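Long-range contact in precorrin-3 methylase (Rhodobacter capsulatus, PDB 3NUT), which probably transfers a methyl group from S-adenosyl-L-methionine to a precorrin intermediate on the pathway to adenosylcobalamin: residues L32-Y44 with I48-N61. Numbering follows the deposited sequence.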
loop_
_atom_site.group_PDB
_atom_site.type_symbol
_atom_site.label_atom_id
_atom_site.label_comp_id
_atom_site.label_asym_id
_atom_site.label_seq_id
_atom_site.Cartn_x
_atom_site.Cartn_y
_atom_site.Cartn_z
ATOM N N LEU A 32 20.463 -1.059 -6.122
ATOM C CA LEU A 32 21.462 -0.495 -5.216
ATOM C C LEU A 32 22.838 -1.056 -5.558
ATOM O O LEU A 32 23.830 -0.338 -5.451
ATOM C CB LEU A 32 21.107 -0.770 -3.730
ATOM C CG LEU A 32 19.939 -0.005 -3.059
ATOM C CD1 LEU A 32 19.539 -0.662 -1.742
ATOM C CD2 LEU A 32 20.283 1.481 -2.817
ATOM N N ALA A 33 22.904 -2.328 -5.956
ATOM C CA ALA A 33 24.189 -2.934 -6.357
ATOM C C ALA A 33 24.678 -2.387 -7.711
ATOM O O ALA A 33 25.872 -2.488 -8.021
ATOM C CB ALA A 33 24.114 -4.498 -6.397
ATOM N N GLU A 34 23.764 -1.809 -8.493
ATOM C CA GLU A 34 24.109 -1.204 -9.802
ATOM C C GLU A 34 24.419 0.290 -9.799
ATOM O O GLU A 34 24.998 0.782 -10.752
ATOM C CB GLU A 34 22.985 -1.397 -10.798
ATOM C CG GLU A 34 22.889 -2.735 -11.402
ATOM C CD GLU A 34 22.601 -2.612 -12.863
ATOM O OE1 GLU A 34 21.421 -2.783 -13.244
ATOM O OE2 GLU A 34 23.568 -2.301 -13.622
ATOM N N ALA A 35 23.991 1.006 -8.757
ATOM C CA ALA A 35 24.191 2.453 -8.621
ATOM C C ALA A 35 25.636 2.902 -8.722
ATOM O O ALA A 35 26.492 2.328 -8.044
ATOM C CB ALA A 35 23.667 2.883 -7.284
ATOM N N THR A 36 25.915 3.952 -9.520
ATOM C CA THR A 36 27.165 4.714 -9.365
ATOM C C THR A 36 26.950 5.784 -8.309
ATOM O O THR A 36 27.890 6.236 -7.649
ATOM C CB THR A 36 27.603 5.449 -10.662
ATOM O OG1 THR A 36 26.571 6.357 -11.088
ATOM C CG2 THR A 36 27.907 4.453 -11.811
ATOM N N ASP A 37 25.701 6.221 -8.178
ATOM C CA ASP A 37 25.385 7.278 -7.271
ATOM C C ASP A 37 24.136 6.982 -6.418
ATOM O O ASP A 37 23.094 6.613 -6.941
ATOM C CB ASP A 37 25.213 8.564 -8.062
ATOM C CG ASP A 37 26.488 8.972 -8.823
ATOM O OD1 ASP A 37 26.762 8.450 -9.915
ATOM O OD2 ASP A 37 27.216 9.850 -8.338
ATOM N N ILE A 38 24.260 7.123 -5.095
ATOM C CA ILE A 38 23.089 7.081 -4.226
ATOM C C ILE A 38 22.764 8.462 -3.629
ATOM O O ILE A 38 23.627 9.125 -3.085
ATOM C CB ILE A 38 23.168 5.935 -3.195
ATOM C CG1 ILE A 38 23.428 4.614 -3.942
ATOM C CG2 ILE A 38 21.874 5.868 -2.353
ATOM C CD1 ILE A 38 23.918 3.432 -3.086
ATOM N N VAL A 39 21.513 8.903 -3.781
ATOM C CA VAL A 39 21.048 10.178 -3.246
ATOM C C VAL A 39 19.994 9.865 -2.182
ATOM O O VAL A 39 19.035 9.159 -2.468
ATOM C CB VAL A 39 20.404 11.035 -4.382
ATOM C CG1 VAL A 39 19.799 12.340 -3.824
ATOM C CG2 VAL A 39 21.416 11.319 -5.468
ATOM N N GLY A 40 20.191 10.350 -0.948
ATOM C CA GLY A 40 19.224 10.133 0.135
ATOM C C GLY A 40 19.773 10.255 1.542
ATOM O O GLY A 40 20.844 10.800 1.772
ATOM N N TYR A 41 19.030 9.716 2.486
ATOM C CA TYR A 41 19.310 9.897 3.877
ATOM C C TYR A 41 20.278 8.818 4.303
ATOM O O TYR A 41 19.899 7.669 4.497
ATOM C CB TYR A 41 18.002 9.869 4.675
ATOM C CG TYR A 41 18.179 9.991 6.180
ATOM C CD1 TYR A 41 18.609 11.190 6.767
ATOM C CD2 TYR A 41 17.901 8.906 7.017
ATOM C CE1 TYR A 41 18.772 11.297 8.155
ATOM C CE2 TYR A 41 18.047 9.000 8.388
ATOM C CZ TYR A 41 18.491 10.194 8.962
ATOM O OH TYR A 41 18.641 10.264 10.346
ATOM N N ILE A 42 21.533 9.210 4.466
ATOM C CA ILE A 42 22.646 8.294 4.648
ATOM C C ILE A 42 22.483 7.177 5.718
ATOM O O ILE A 42 22.869 6.021 5.489
ATOM C CB ILE A 42 23.982 9.096 4.812
ATOM C CG1 ILE A 42 24.219 10.007 3.592
ATOM C CG2 ILE A 42 25.153 8.162 5.001
ATOM C CD1 ILE A 42 24.491 9.264 2.247
ATOM N N PRO A 43 21.909 7.497 6.887
ATOM C CA PRO A 43 21.697 6.367 7.821
ATOM C C PRO A 43 20.894 5.200 7.192
ATOM O O PRO A 43 21.127 4.063 7.542
ATOM C CB PRO A 43 20.941 7.008 8.982
ATOM C CG PRO A 43 21.410 8.425 8.977
ATOM C CD PRO A 43 21.602 8.797 7.518
ATOM N N TYR A 44 20.030 5.473 6.219
ATOM C CA TYR A 44 19.374 4.397 5.454
ATOM C C TYR A 44 20.316 3.470 4.697
ATOM O O TYR A 44 19.997 2.311 4.479
ATOM C CB TYR A 44 18.366 4.943 4.454
ATOM C CG TYR A 44 17.161 5.616 5.061
ATOM C CD1 TYR A 44 16.760 5.339 6.370
ATOM C CD2 TYR A 44 16.421 6.553 4.319
ATOM C CE1 TYR A 44 15.654 5.954 6.917
ATOM C CE2 TYR A 44 15.305 7.185 4.862
ATOM C CZ TYR A 44 14.935 6.865 6.156
ATOM O OH TYR A 44 13.853 7.495 6.696
ATOM N N ILE A 48 25.988 0.191 2.826
ATOM C CA ILE A 48 26.199 -0.095 1.407
ATOM C C ILE A 48 27.603 -0.671 1.180
ATOM O O ILE A 48 28.594 -0.159 1.731
ATOM C CB ILE A 48 26.011 1.189 0.547
ATOM C CG1 ILE A 48 26.101 0.885 -0.959
ATOM C CG2 ILE A 48 27.031 2.291 0.948
ATOM C CD1 ILE A 48 25.025 -0.004 -1.491
ATOM N N ALA A 49 27.701 -1.732 0.387
ATOM C CA ALA A 49 28.998 -2.351 0.128
ATOM C C ALA A 49 29.878 -1.366 -0.641
ATOM O O ALA A 49 29.465 -0.895 -1.678
ATOM C CB ALA A 49 28.821 -3.672 -0.674
ATOM N N PRO A 50 31.083 -1.047 -0.133
ATOM C CA PRO A 50 31.970 -0.132 -0.858
ATOM C C PRO A 50 32.495 -0.749 -2.133
ATOM O O PRO A 50 32.664 -1.972 -2.213
ATOM C CB PRO A 50 33.136 0.079 0.113
ATOM C CG PRO A 50 32.554 -0.223 1.477
ATOM C CD PRO A 50 31.608 -1.369 1.206
ATOM N N ARG A 51 32.741 0.083 -3.133
ATOM C CA ARG A 51 33.366 -0.378 -4.369
ATOM C C ARG A 51 33.814 0.783 -5.252
ATOM O O ARG A 51 33.333 1.899 -5.141
ATOM C CB ARG A 51 32.454 -1.334 -5.162
ATOM C CG ARG A 51 31.285 -0.655 -5.918
ATOM C CD ARG A 51 30.023 -0.725 -5.090
ATOM N NE ARG A 51 28.827 -0.238 -5.783
ATOM C CZ ARG A 51 27.592 -0.447 -5.346
ATOM N NH1 ARG A 51 27.384 -1.152 -4.226
ATOM N NH2 ARG A 51 26.564 0.057 -6.012
ATOM N N GLU A 52 34.744 0.477 -6.133
ATOM C CA GLU A 52 35.337 1.445 -7.043
ATOM C C GLU A 52 34.207 2.159 -7.786
ATOM O O GLU A 52 33.360 1.521 -8.394
ATOM C CB GLU A 52 36.320 0.698 -7.981
ATOM C CG GLU A 52 36.599 1.302 -9.380
ATOM C CD GLU A 52 37.127 0.252 -10.387
ATOM O OE1 GLU A 52 38.131 -0.459 -10.067
ATOM O OE2 GLU A 52 36.530 0.143 -11.497
ATOM N N GLY A 53 34.171 3.484 -7.665
ATOM C CA GLY A 53 33.240 4.310 -8.416
ATOM C C GLY A 53 31.962 4.738 -7.703
ATOM O O GLY A 53 31.261 5.622 -8.202
ATOM N N LEU A 54 31.662 4.127 -6.547
ATOM C CA LEU A 54 30.415 4.432 -5.805
ATOM C C LEU A 54 30.517 5.708 -5.013
ATOM O O LEU A 54 31.430 5.885 -4.218
ATOM C CB LEU A 54 29.973 3.290 -4.866
ATOM C CG LEU A 54 28.786 3.595 -3.937
ATOM C CD1 LEU A 54 27.457 3.675 -4.689
ATOM C CD2 LEU A 54 28.696 2.573 -2.794
ATOM N N THR A 55 29.526 6.573 -5.195
ATOM C CA THR A 55 29.481 7.827 -4.478
ATOM C C THR A 55 28.078 8.109 -3.912
ATOM O O THR A 55 27.041 7.782 -4.525
ATOM C CB THR A 55 30.072 8.980 -5.328
ATOM O OG1 THR A 55 29.328 10.167 -5.113
ATOM C CG2 THR A 55 29.986 8.694 -6.789
ATOM N N LEU A 56 28.060 8.696 -2.725
ATOM C CA LEU A 56 26.830 8.944 -1.970
ATOM C C LEU A 56 26.630 10.435 -1.788
ATOM O O LEU A 56 27.593 11.156 -1.535
ATOM C CB LEU A 56 26.944 8.312 -0.591
ATOM C CG LEU A 56 26.454 6.910 -0.236
ATOM C CD1 LEU A 56 26.938 5.865 -1.188
ATOM C CD2 LEU A 56 26.882 6.618 1.195
ATOM N N HIS A 57 25.377 10.886 -1.890
ATOM C CA HIS A 57 25.047 12.309 -1.845
ATOM C C HIS A 57 24.052 12.509 -0.726
ATOM O O HIS A 57 22.878 12.239 -0.902
ATOM C CB HIS A 57 24.456 12.781 -3.188
ATOM C CG HIS A 57 25.307 12.449 -4.372
ATOM N ND1 HIS A 57 26.149 13.367 -4.973
ATOM C CD2 HIS A 57 25.476 11.287 -5.047
ATOM C CE1 HIS A 57 26.794 12.790 -5.966
ATOM N NE2 HIS A 57 26.402 11.529 -6.038
ATOM N N PRO A 58 24.512 13.015 0.433
ATOM C CA PRO A 58 23.644 13.081 1.633
ATOM C C PRO A 58 22.523 14.131 1.535
ATOM O O PRO A 58 22.755 15.273 1.142
ATOM C CB PRO A 58 24.625 13.435 2.768
ATOM C CG PRO A 58 26.017 13.301 2.150
ATOM C CD PRO A 58 25.844 13.577 0.692
ATOM N N THR A 59 21.308 13.735 1.840
ATOM C CA THR A 59 20.228 14.696 1.924
ATOM C C THR A 59 19.599 14.508 3.288
ATOM O O THR A 59 19.843 13.504 3.974
ATOM C CB THR A 59 19.140 14.510 0.791
ATOM O OG1 THR A 59 18.240 13.458 1.137
ATOM C CG2 THR A 59 19.750 14.182 -0.556
ATOM N N ASP A 60 18.807 15.474 3.707
ATOM C CA ASP A 60 18.069 15.306 4.945
ATOM C C ASP A 60 16.842 14.454 4.637
ATOM O O ASP A 60 16.628 14.046 3.485
ATOM C CB ASP A 60 17.700 16.664 5.540
ATOM C CG ASP A 60 16.792 17.442 4.647
ATOM O OD1 ASP A 60 16.082 16.801 3.839
ATOM O OD2 ASP A 60 16.785 18.688 4.759
ATOM N N ASN A 61 16.034 14.154 5.641
ATOM C CA ASN A 61 14.961 13.214 5.365
ATOM C C ASN A 61 13.679 13.858 4.860
ATOM O O ASN A 61 12.620 13.691 5.445
ATOM C CB ASN A 61 14.701 12.259 6.525
ATOM C CG ASN A 61 14.356 10.891 6.028
ATOM O OD1 ASN A 61 14.834 10.495 4.967
ATOM N ND2 ASN A 61 13.509 10.166 6.747
HETATM O O HOH W 1 22.003 12.244 4.754
#
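Ile38 and His57 sit at the tight centre of this contact, where strand 37-40 runs parallel to strand 55-58, the next strand in the chain. Ile38 N donates to Thr55 O at 2.9 Å, and Ile38 O takes His57 N at 2.8 Å. On the Ile38 face, its CD1 meets Ile48 CD1 tip to tip at 3.9 Å and also touches Leu54 CD1. On the other face His57, its CG turned beside the backbone N (chi1 -53°), lays its ring nearly coplanar with the Asp37 carboxylate; NE2 appears to donate to Asp37 OD2, an oxygen whose place is less certain and which Arg79 also approaches as a salt bridge.

Arg51 reaches the backbone where helix 26-34 gives way to the strand: its NH2 gives a straight bond to Leu32 O (2.8 Å, 168°) in the guanidinium plane and a second to a lone pair of Ala35 O (3.0 Å). A leucine in its place would probably leave both carbonyls without this donor and the turn 51-54 less firmly tied to the 32-35 backbone.

The far end is looser and more open to solvent. A water bridges Ile42 N and Thr59 O, while Asn61 ND2 reaches Tyr44 OH (2.7 Å) on a bent path, with Asn61 CB over the rim of the Tyr41 ring. The Tyr44 side chain comes within about 6 Å of the bound S-adenosyl-L-homocysteine.

Strand 55-58 is an edge strand of the five-stranded parallel sheet; strand 37-40 lies between it and strand 80-85, and Met74 of helix 65-76 packs on the Asp37 and His57 side chains.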